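Side-chain contacts in tail spike protein (Acinetobacter phage vB_AbaP_AS12, PDB 6EU4), which probably recognises, and possibly cleaves, the surface polysaccharide of Acinetobacter baumannii as the trimeric spike on the tail of the phage: residues A[90-95]-A[123-128]; A[110-113]-A[118-121]; A[550-553]-A[559-562]; A[489-494]-A[533-538]. One frame throughout, in Å; residues are numbered along the deposited sequence.

Interaction 1. Residues A[90-95]-A[123-128]; sequences SPEHAG and GLYHTS
At the N-terminal end of the parallel, beta-helix-like stack of strands, a short 3-10 turn (residues 91-94) meets strand 124-127 through a single aromatic side chain, Tyr125, against Pro91 and Glu92. The turn is documented by its own backbone bonds, such as Ala94 N to Pro91 O at 3.0 Å. Pro91 lies over one face of the Tyr125 ring: its CG is 4.1 Å from the ring centroid and 23° off the normal, a CH-pi contact displaced toward the rim, near Tyr125 CZ. Glu92 comes in at the edge of the same ring, and Tyr125 OH donates to Glu92 OE1 at 2.6 Å, a short bond that reaches the oxygen from above the carboxylate plane (39° out of it). The bend at chi2 of Glu92 (88°) carries the carboxylate back to the phenol, although its CB does not head there. The bond is buried, and both groups have a second partner: Asn122 N hydrogen-bonds Tyr125 OH and Asn122 ND2 hydrogen-bonds Glu92 OE2. Ile109 of helix 106-113 and Phe149 of strand 148-151 also pack on Tyr125, so its ring is shared by the 3-10 turn, the helix and the strand.

Interaction 2. Residues A[110-113]-A[118-121]; sequences QKVL and KVRL
Val119 meets Val112 and Leu113 of the helix end, and the strand bearing it, 118-121, starts with Lys118, whose CB points away from the helix. The extended Lys118 chain takes its ammonium group to salt bridges with Glu140 of its own chain and Glu140 of the third subunit, so the strand opens on the trimer interface. Val119, next in sequence, carries the contact. Its CG1 stands opposite the backbone N (chi1 176°) and meets Val112 CG2 at 3.9 Å, the two side chains crossing at about a right angle. The other branch, Val119 CG2, lies against the helix backbone, 3.4 Å from Val112 O, and comes within 4.2 Å of Leu113 CD2. Leu113 reaches it with the end of its side chain, since its CB is directed away from the strand. No hydrogen bond joins the segments; the contact is van der Waals packing, 122 Å² in all, and the carbonyl under Val119 CG2 has its hydrogen bond from Ser115 OG. Arg120 then turns to the other side of the strand, where its NH1 bonds Glu140 O, while Leu121 packs on Pro91 and Ile139. The contact lays the last turn of helix 106-113, which falls between strands 88-89 and 118-121 in the chain, on the early part of the parallel stack, consistent with the beta-helix of phage tailspikes; strand 118-121 runs parallel to 88-89 and 138-141, whose Val89 and Ile139 touch Val112 and Leu113 respectively.

Interaction 3. Residues A[550-553]-A[559-562]; sequences WLRT and AYAS
Strand residues 550-553 and the irregular segment 559-562 come closest at Thr553 and Ala561, whose CA atoms are 5.7 Å apart. One backbone bond joins them, Ala561 N to Thr553 O at 2.8 Å, and it is nearly straight, with 166° at the hydrogen. Beside it Tyr560 CA makes a CA-H...O contact with the same oxygen, and the Tyr560 ring presents its edge to Thr553 O through CD1 at 3.5 Å. The segments flank the turn that follows strand 547-554, in an antiparallel part of the C-terminal sheet, where the chain returns toward strand 564-565. Across this turn Arg552 and Tyr560 form a stacked cation-pi pair: the guanidinium lies flat on the ring, planes 8° apart, with Arg552 CZ 3.9 Å from the ring centroid. The overlap is offset toward the CG side of the ring, NE lying over CD1 and CG. Arg552 starts with CG between its backbone N and carbonyl carbon (chi1 68°) and is extended onward to NE, which lifts the guanidinium over the tyrosine. Its polar edge is held as well: water 1 accepts from Arg552 NH1 at 3.0 Å and donates to Ala561 O at 2.7 Å, while NH2 bonds Gln537 OE1 and Thr488 OG1. Ala545 of the third subunit packs on Ala561.

Interaction 4. Residues A[489-494]-A[533-538]; sequences NLRGSL and SYNAQL
Hydrogen bonds from one guanidinium carry most of this contact, joining Arg491 to Ser533 and Asn535. Arg491 NE donates to Asn535 OD1 at 2.8 Å with 160° at the hydrogen; the acceptor lies close to the guanidinium plane, whereas the donor stands above the amide plane, the two flat groups being nearly perpendicular (85°). Arg491 NH2 gives a more bent bond to the backbone Ser533 O at 3.0 Å. A bend at chi3 (76°) in the arginine chain turns its NE and NH2 edge to these two oxygens. Ser533 OG also donates to Asn535 OD1, at 2.7 Å, so two donors grip OD1, and with ND2 bonded to Trp525 O and water 2 the amide is fixed at both ends.

The water-mediated link uses the other end of the same amide: water 2 accepts from Asn535 ND2 at 3.0 Å and donates to Arg491 O and Leu494 O, each at 2.7 Å. The water therefore ties both ends of the 491-494 turn to the strand.

Van der Waals contact is supplied by the aliphatic part of Arg491, with CG 3.5 Å from Asn535 OD1 and CB 3.7 Å from Ser533 OG.

Further partners complete the arginine: Gln558 O bonds NH1, Asp555 O bonds NH2, and the guanidinium makes a cation-pi contact with Tyr560. The loop between strands 474-481 and 496-501 is thereby fastened to the start of strand 535-542, which lies between strands 520-526 and 547-554 in the C-terminal sheet; Gln524 and Ser526 of the former touch Asn535.

Overall arrangement
From the N terminus, interaction 1 closes a loop from the turn after strand 88-89 to strand 124-127, and interaction 2 falls within that loop, joining helix 106-113 to strand 118-121. The two touch, as where Ser90 O meets Val112 CG1 at 3.8 Å, and together they tie the 3-10 turn and helix 106-113 to strands 118-121 and 124-127. Far along the chain, interaction 4 closes the 489-538 loop before interaction 3 closes the short 550-562 return, so these two follow in series. They also meet, on neighbouring strands 535-542 and 547-554 of the C-terminal sheet. Interactions 1 and 3 have centres about 88 Å apart, on opposite sides of the chain's centre.

Interaction 1. Residues A[90-95]-A[123-128]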
loop_
_atom_site.group_PDB
_atom_site.type_symbol
_atom_site.label_atom_id
_atom_site.label_comp_id
_atom_site.label_asym_id
_atom_site.label_seq_id
_atom_site.Cartn_x
_atom_site.Cartn_y
_atom_site.Cartn_z
ATOM N N SER A 90 2.108 39.157 -8.729
ATOM C CA SER A 90 3.419 38.621 -9.048
ATOM C C SER A 90 4.497 39.475 -8.380
ATOM O O SER A 90 4.267 40.652 -8.106
ATOM C CB SER A 90 3.638 38.608 -10.563
ATOM O OG SER A 90 2.652 37.812 -11.213
ATOM N N PRO A 91 5.677 38.919 -8.106
ATOM C CA PRO A 91 6.750 39.746 -7.527
ATOM C C PRO A 91 7.045 41.011 -8.330
ATOM O O PRO A 91 7.456 42.024 -7.750
ATOM C CB PRO A 91 7.945 38.784 -7.502
ATOM C CG PRO A 91 7.319 37.437 -7.390
ATOM C CD PRO A 91 6.072 37.506 -8.214
ATOM N N GLU A 92 6.835 40.968 -9.648
ATOM C CA GLU A 92 6.986 42.144 -10.503
ATOM C C GLU A 92 6.162 43.328 -10.012
ATOM O O GLU A 92 6.580 44.479 -10.170
ATOM C CB GLU A 92 6.563 41.822 -11.953
ATOM C CG GLU A 92 7.358 40.768 -12.672
ATOM C CD GLU A 92 6.807 39.354 -12.434
ATOM O OE1 GLU A 92 6.993 38.828 -11.326
ATOM O OE2 GLU A 92 6.193 38.784 -13.358
ATOM N N HIS A 93 4.980 43.073 -9.436
ATOM C CA HIS A 93 4.113 44.160 -8.987
ATOM C C HIS A 93 4.714 44.933 -7.823
ATOM O O HIS A 93 4.295 46.067 -7.563
ATOM C CB HIS A 93 2.739 43.615 -8.597
ATOM C CG HIS A 93 1.933 43.142 -9.768
ATOM N ND1 HIS A 93 1.710 41.809 -10.034
ATOM C CD2 HIS A 93 1.322 43.833 -10.759
ATOM C CE1 HIS A 93 0.981 41.699 -11.132
ATOM N NE2 HIS A 93 0.737 42.914 -11.595
ATOM N N ALA A 94 5.683 44.348 -7.130
ATOM C CA ALA A 94 6.368 44.998 -6.025
ATOM C C ALA A 94 7.771 45.446 -6.412
ATOM O O ALA A 94 8.514 45.934 -5.553
ATOM C CB ALA A 94 6.428 44.052 -4.823
ATOM N N GLY A 95 8.154 45.298 -7.680
ATOM C CA GLY A 95 9.446 45.765 -8.152
ATOM C C GLY A 95 10.481 44.693 -8.431
ATOM O O GLY A 95 11.661 45.034 -8.627
ATOM N N GLY A 123 9.001 33.578 -13.804
ATOM C CA GLY A 123 10.338 33.443 -14.340
ATOM C C GLY A 123 11.271 33.228 -13.171
ATOM O O GLY A 123 10.825 32.859 -12.086
ATOM N N LEU A 124 12.558 33.464 -13.399
ATOM C CA LEU A 124 13.557 33.316 -12.351
ATOM C C LEU A 124 13.816 34.667 -11.702
ATOM O O LEU A 124 14.041 35.677 -12.390
ATOM C CB LEU A 124 14.858 32.750 -12.893
ATOM C CG LEU A 124 14.714 31.357 -13.500
ATOM C CD1 LEU A 124 16.009 30.976 -14.233
ATOM C CD2 LEU A 124 14.315 30.332 -12.431
ATOM N N TYR A 125 13.783 34.673 -10.385
ATOM C CA TYR A 125 14.077 35.854 -9.592
ATOM C C TYR A 125 15.323 35.563 -8.769
ATOM O O TYR A 125 15.439 34.484 -8.183
ATOM C CB TYR A 125 12.919 36.190 -8.673
ATOM C CG TYR A 125 11.576 36.264 -9.349
ATOM C CD1 TYR A 125 11.113 37.448 -9.912
ATOM C CD2 TYR A 125 10.765 35.143 -9.422
ATOM C CE1 TYR A 125 9.858 37.512 -10.523
ATOM C CE2 TYR A 125 9.511 35.193 -10.022
ATOM C CZ TYR A 125 9.064 36.362 -10.565
ATOM O OH TYR A 125 7.826 36.383 -11.165
ATOM N N HIS A 126 16.254 36.515 -8.732
ATOM C CA HIS A 126 17.501 36.354 -7.991
ATOM C C HIS A 126 17.414 37.072 -6.650
ATOM O O HIS A 126 16.838 38.155 -6.551
ATOM C CB HIS A 126 18.684 36.880 -8.806
ATOM C CG HIS A 126 18.976 36.033 -9.996
ATOM N ND1 HIS A 126 18.152 36.007 -11.103
ATOM C CD2 HIS A 126 19.969 35.147 -10.237
ATOM C CE1 HIS A 126 18.641 35.149 -11.982
ATOM N NE2 HIS A 126 19.744 34.616 -11.481
ATOM N N THR A 127 17.964 36.444 -5.614
ATOM C CA THR A 127 17.828 36.938 -4.251
ATOM C C THR A 127 19.164 36.885 -3.533
ATOM O O THR A 127 19.929 35.935 -3.696
ATOM C CB THR A 127 16.829 36.102 -3.469
ATOM O OG1 THR A 127 17.242 34.725 -3.521
ATOM C CG2 THR A 127 15.440 36.269 -4.052
ATOM N N SER A 128 19.435 37.902 -2.716
ATOM C CA SER A 128 20.659 37.938 -1.925
ATOM C C SER A 128 20.447 37.500 -0.481
ATOM O O SER A 128 21.432 37.337 0.255
ATOM C CB SER A 128 21.255 39.337 -1.928
ATOM O OG SER A 128 20.478 40.191 -1.104
#

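Interaction 2. Residues A[110-113]-A[118-121]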
loop_
_atom_site.group_PDB
_atom_site.type_symbol
_atom_site.label_atom_id
_atom_site.label_comp_id
_atom_site.label_asym_id
_atom_site.label_seq_id
_atom_site.Cartn_x
_atom_site.Cartn_y
_atom_site.Cartn_z
ATOM N N GLN A 110 9.711 39.351 -0.989
ATOM C CA GLN A 110 9.265 39.248 0.390
ATOM C C GLN A 110 7.946 39.978 0.593
ATOM O O GLN A 110 7.048 39.473 1.282
ATOM C CB GLN A 110 10.345 39.794 1.327
ATOM C CG GLN A 110 10.084 39.473 2.781
ATOM C CD GLN A 110 9.982 37.979 3.010
ATOM O OE1 GLN A 110 10.987 37.259 2.958
ATOM N NE2 GLN A 110 8.759 37.493 3.197
ATOM N N LYS A 111 7.802 41.161 -0.017
ATOM C CA LYS A 111 6.557 41.914 0.112
ATOM C C LYS A 111 5.359 41.122 -0.398
ATOM O O LYS A 111 4.295 41.132 0.236
ATOM C CB LYS A 111 6.667 43.242 -0.634
ATOM C CG LYS A 111 7.538 44.266 0.081
ATOM C CD LYS A 111 7.729 45.496 -0.750
ATOM C CE LYS A 111 8.608 46.495 -0.015
ATOM N NZ LYS A 111 8.888 47.692 -0.836
ATOM N N VAL A 112 5.492 40.439 -1.539
ATOM C CA VAL A 112 4.301 39.760 -2.051
ATOM C C VAL A 112 4.033 38.484 -1.257
ATOM O O VAL A 112 2.874 38.096 -1.093
ATOM C CB VAL A 112 4.376 39.468 -3.566
ATOM C CG1 VAL A 112 4.527 40.769 -4.362
ATOM C CG2 VAL A 112 5.465 38.488 -3.908
ATOM N N LEU A 113 5.071 37.840 -0.716
ATOM C CA LEU A 113 4.852 36.613 0.047
ATOM C C LEU A 113 4.056 36.844 1.326
ATOM O O LEU A 113 3.408 35.910 1.816
ATOM C CB LEU A 113 6.185 35.950 0.395
ATOM C CG LEU A 113 6.949 35.377 -0.793
ATOM C CD1 LEU A 113 8.201 34.663 -0.323
ATOM C CD2 LEU A 113 6.082 34.438 -1.624
ATOM N N LYS A 118 -2.588 35.507 -3.482
ATOM C CA LYS A 118 -1.965 34.428 -4.233
ATOM C C LYS A 118 -0.791 35.009 -5.010
ATOM O O LYS A 118 -0.896 36.086 -5.598
ATOM C CB LYS A 118 -2.978 33.789 -5.191
ATOM C CG LYS A 118 -2.387 32.679 -6.048
ATOM C CD LYS A 118 -3.434 32.006 -6.941
ATOM C CE LYS A 118 -2.796 30.888 -7.747
ATOM N NZ LYS A 118 -3.812 30.198 -8.596
ATOM N N VAL A 119 0.335 34.310 -4.990
ATOM C CA VAL A 119 1.568 34.778 -5.620
ATOM C C VAL A 119 1.851 33.903 -6.827
ATOM O O VAL A 119 2.013 32.685 -6.686
ATOM C CB VAL A 119 2.753 34.735 -4.653
ATOM C CG1 VAL A 119 4.029 35.135 -5.378
ATOM C CG2 VAL A 119 2.514 35.672 -3.494
ATOM N N ARG A 120 1.953 34.530 -7.998
ATOM C CA ARG A 120 2.347 33.857 -9.223
ATOM C C ARG A 120 3.813 34.140 -9.536
ATOM O O ARG A 120 4.251 35.297 -9.526
ATOM C CB ARG A 120 1.465 34.304 -10.386
ATOM C CG ARG A 120 0.050 33.722 -10.319
ATOM C CD ARG A 120 -0.012 32.271 -10.838
ATOM N NE ARG A 120 0.046 32.286 -12.300
ATOM C CZ ARG A 120 1.105 31.949 -13.028
ATOM N NH1 ARG A 120 2.228 31.500 -12.454
ATOM N NH2 ARG A 120 1.038 32.059 -14.354
ATOM N N LEU A 121 4.562 33.085 -9.822
ATOM C CA LEU A 121 5.958 33.196 -10.230
ATOM C C LEU A 121 6.055 32.990 -11.737
ATOM O O LEU A 121 5.597 31.972 -12.261
ATOM C CB LEU A 121 6.813 32.169 -9.487
ATOM C CG LEU A 121 6.740 32.258 -7.955
ATOM C CD1 LEU A 121 7.649 31.211 -7.295
ATOM C CD2 LEU A 121 7.064 33.660 -7.428
#

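Interaction 3. Residues A[550-553]-A[559-562]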
loop_
_atom_site.group_PDB
_atom_site.type_symbol
_atom_site.label_atom_id
_atom_site.label_comp_id
_atom_site.label_asym_id
_atom_site.label_seq_id
_atom_site.Cartn_x
_atom_site.Cartn_y
_atom_site.Cartn_z
ATOM N N TRP A 550 14.611 -49.090 13.540
ATOM C CA TRP A 550 15.703 -48.746 14.434
ATOM C C TRP A 550 15.410 -47.449 15.184
ATOM O O TRP A 550 14.925 -46.481 14.585
ATOM C CB TRP A 550 17.002 -48.552 13.654
ATOM C CG TRP A 550 17.434 -49.720 12.806
ATOM C CD1 TRP A 550 16.979 -50.049 11.553
ATOM C CD2 TRP A 550 18.438 -50.685 13.132
ATOM N NE1 TRP A 550 17.636 -51.160 11.095
ATOM C CE2 TRP A 550 18.544 -51.565 12.038
ATOM C CE3 TRP A 550 19.263 -50.889 14.245
ATOM C CZ2 TRP A 550 19.434 -52.640 12.025
ATOM C CZ3 TRP A 550 20.162 -51.952 14.221
ATOM C CH2 TRP A 550 20.227 -52.820 13.122
ATOM N N LEU A 551 15.776 -47.427 16.473
ATOM C CA LEU A 551 15.696 -46.246 17.319
ATOM C C LEU A 551 17.052 -45.941 17.942
ATOM O O LEU A 551 17.783 -46.851 18.332
ATOM C CB LEU A 551 14.679 -46.438 18.442
ATOM C CG LEU A 551 13.217 -46.618 18.017
ATOM C CD1 LEU A 551 12.343 -46.886 19.235
ATOM C CD2 LEU A 551 12.688 -45.398 17.290
ATOM N N ARG A 552 17.365 -44.656 18.080
ATOM C CA ARG A 552 18.479 -44.257 18.936
ATOM C C ARG A 552 18.201 -42.874 19.511
ATOM O O ARG A 552 17.343 -42.143 19.028
ATOM C CB ARG A 552 19.814 -44.270 18.192
ATOM C CG ARG A 552 19.971 -43.191 17.090
ATOM C CD ARG A 552 21.421 -43.120 16.606
ATOM N NE ARG A 552 21.551 -42.181 15.501
ATOM C CZ ARG A 552 22.680 -41.942 14.839
ATOM N NH1 ARG A 552 23.818 -42.553 15.163
ATOM N NH2 ARG A 552 22.668 -41.080 13.837
ATOM N N THR A 553 18.921 -42.540 20.582
ATOM C CA THR A 553 18.784 -41.255 21.248
ATOM C C THR A 553 20.148 -40.623 21.433
ATOM O O THR A 553 21.173 -41.306 21.493
ATOM C CB THR A 553 18.123 -41.390 22.624
ATOM O OG1 THR A 553 18.853 -42.327 23.406
ATOM C CG2 THR A 553 16.678 -41.846 22.491
ATOM N N ALA A 559 27.318 -37.783 22.714
ATOM C CA ALA A 559 27.178 -38.442 21.424
ATOM C C ALA A 559 25.948 -39.351 21.422
ATOM O O ALA A 559 25.457 -39.786 22.472
ATOM C CB ALA A 559 28.425 -39.261 21.103
ATOM N N TYR A 560 25.462 -39.658 20.218
ATOM C CA TYR A 560 24.362 -40.599 20.071
ATOM C C TYR A 560 24.704 -41.934 20.719
ATOM O O TYR A 560 25.836 -42.432 20.629
ATOM C CB TYR A 560 24.039 -40.836 18.599
ATOM C CG TYR A 560 23.045 -39.871 17.966
ATOM C CD1 TYR A 560 21.693 -39.923 18.284
ATOM C CD2 TYR A 560 23.460 -38.931 17.034
ATOM C CE1 TYR A 560 20.772 -39.061 17.675
ATOM C CE2 TYR A 560 22.551 -38.065 16.422
ATOM C CZ TYR A 560 21.220 -38.129 16.746
ATOM O OH TYR A 560 20.338 -37.257 16.144
ATOM N N ALA A 561 23.704 -42.518 21.359
ATOM C CA ALA A 561 23.781 -43.888 21.830
ATOM C C ALA A 561 23.627 -44.861 20.658
ATOM O O ALA A 561 23.247 -44.485 19.542
ATOM C CB ALA A 561 22.704 -44.143 22.874
ATOM N N SER A 562 23.945 -46.131 20.925
ATOM C CA SER A 562 23.891 -47.163 19.891
ATOM C C SER A 562 22.483 -47.322 19.323
ATOM O O SER A 562 21.476 -47.151 20.017
ATOM C CB SER A 562 24.359 -48.506 20.454
ATOM O OG SER A 562 25.679 -48.414 20.966
HETATM O O HOH W 1 24.488 -44.608 17.173
#

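Interaction 4. Residues A[489-494]-A[533-538]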
loop_
_atom_site.group_PDB
_atom_site.type_symbol
_atom_site.label_atom_id
_atom_site.label_comp_id
_atom_site.label_asym_id
_atom_site.label_seq_id
_atom_site.Cartn_x
_atom_site.Cartn_y
_atom_site.Cartn_z
ATOM N N ASN A 489 25.297 -36.081 12.309
ATOM C CA ASN A 489 25.747 -34.701 12.462
ATOM C C ASN A 489 24.714 -33.699 11.954
ATOM O O ASN A 489 25.067 -32.673 11.362
ATOM C CB ASN A 489 27.086 -34.499 11.754
ATOM C CG ASN A 489 28.150 -35.465 12.236
ATOM O OD1 ASN A 489 28.137 -35.893 13.389
ATOM N ND2 ASN A 489 29.090 -35.811 11.348
ATOM N N LEU A 490 23.428 -33.966 12.207
ATOM C CA LEU A 490 22.336 -33.061 11.856
ATOM C C LEU A 490 21.682 -32.448 13.089
ATOM O O LEU A 490 20.558 -31.933 13.005
ATOM C CB LEU A 490 21.281 -33.790 11.016
ATOM C CG LEU A 490 21.763 -34.398 9.702
ATOM C CD1 LEU A 490 20.636 -35.181 9.014
ATOM C CD2 LEU A 490 22.283 -33.310 8.768
ATOM N N ARG A 491 22.369 -32.490 14.235
ATOM C CA ARG A 491 21.816 -31.968 15.478
ATOM C C ARG A 491 21.895 -30.450 15.561
ATOM O O ARG A 491 21.109 -29.827 16.287
ATOM C CB ARG A 491 22.561 -32.599 16.653
ATOM C CG ARG A 491 22.479 -34.131 16.596
ATOM C CD ARG A 491 23.340 -34.772 17.626
ATOM N NE ARG A 491 22.761 -34.700 18.959
ATOM C CZ ARG A 491 23.332 -35.257 20.019
ATOM N NH1 ARG A 491 24.479 -35.902 19.871
ATOM N NH2 ARG A 491 22.769 -35.181 21.220
ATOM N N GLY A 492 22.843 -29.848 14.851
ATOM C CA GLY A 492 22.964 -28.397 14.816
ATOM C C GLY A 492 22.098 -27.725 13.765
ATOM O O GLY A 492 21.677 -26.577 13.944
ATOM N N SER A 493 21.806 -28.429 12.673
ATOM C CA SER A 493 21.177 -27.810 11.514
ATOM C C SER A 493 19.693 -28.121 11.387
ATOM O O SER A 493 18.971 -27.367 10.725
ATOM C CB SER A 493 21.888 -28.255 10.232
ATOM O OG SER A 493 21.843 -29.657 10.050
ATOM N N LEU A 494 19.219 -29.205 11.991
ATOM C CA LEU A 494 17.819 -29.582 11.922
ATOM C C LEU A 494 17.317 -29.968 13.309
ATOM O O LEU A 494 18.077 -30.483 14.135
ATOM C CB LEU A 494 17.606 -30.754 10.954
ATOM C CG LEU A 494 17.961 -30.552 9.479
ATOM C CD1 LEU A 494 17.957 -31.883 8.766
ATOM C CD2 LEU A 494 16.992 -29.584 8.814
ATOM N N SER A 533 21.749 -30.292 21.963
ATOM C CA SER A 533 20.345 -30.672 21.840
ATOM C C SER A 533 20.139 -32.105 22.330
ATOM O O SER A 533 21.051 -32.934 22.282
ATOM C CB SER A 533 19.847 -30.552 20.394
ATOM O OG SER A 533 20.684 -31.252 19.481
ATOM N N TYR A 534 18.931 -32.363 22.818
ATOM C CA TYR A 534 18.406 -33.717 22.935
ATOM C C TYR A 534 17.928 -34.170 21.568
ATOM O O TYR A 534 17.328 -33.387 20.825
ATOM C CB TYR A 534 17.225 -33.772 23.907
ATOM C CG TYR A 534 17.580 -33.438 25.313
ATOM C CD1 TYR A 534 18.057 -34.414 26.167
ATOM C CD2 TYR A 534 17.431 -32.141 25.809
ATOM C CE1 TYR A 534 18.397 -34.112 27.474
ATOM C CE2 TYR A 534 17.772 -31.843 27.107
ATOM C CZ TYR A 534 18.250 -32.837 27.929
ATOM O OH TYR A 534 18.598 -32.582 29.225
ATOM N N ASN A 535 18.163 -35.439 21.246
ATOM C CA ASN A 535 17.724 -35.966 19.959
ATOM C C ASN A 535 17.267 -37.409 20.078
ATOM O O ASN A 535 17.639 -38.146 20.996
ATOM C CB ASN A 535 18.829 -35.887 18.898
ATOM C CG ASN A 535 19.185 -34.460 18.532
ATOM O OD1 ASN A 535 20.108 -33.875 19.097
ATOM N ND2 ASN A 535 18.449 -33.894 17.597
ATOM N N ALA A 536 16.454 -37.799 19.105
ATOM C CA ALA A 536 16.095 -39.194 18.879
ATOM C C ALA A 536 15.900 -39.382 17.386
ATOM O O ALA A 536 15.567 -38.434 16.669
ATOM C CB ALA A 536 14.822 -39.567 19.637
ATOM N N GLN A 537 16.098 -40.610 16.916
ATOM C CA GLN A 537 15.860 -40.921 15.519
ATOM C C GLN A 537 15.186 -42.278 15.403
ATOM O O GLN A 537 15.511 -43.213 16.141
ATOM C CB GLN A 537 17.152 -40.910 14.691
ATOM C CG GLN A 537 17.813 -39.535 14.568
ATOM C CD GLN A 537 19.108 -39.582 13.763
ATOM O OE1 GLN A 537 19.810 -40.581 13.759
ATOM N NE2 GLN A 537 19.401 -38.501 13.046
ATOM N N LEU A 538 14.208 -42.343 14.502
ATOM C CA LEU A 538 13.581 -43.573 14.041
ATOM C C LEU A 538 13.981 -43.768 12.582
ATOM O O LEU A 538 13.683 -42.911 11.741
ATOM C CB LEU A 538 12.061 -43.479 14.164
ATOM C CG LEU A 538 11.215 -44.536 13.445
ATOM C CD1 LEU A 538 11.571 -45.947 13.866
ATOM C CD2 LEU A 538 9.730 -44.246 13.678
HETATM O O HOH W 2 18.771 -31.092 16.694
#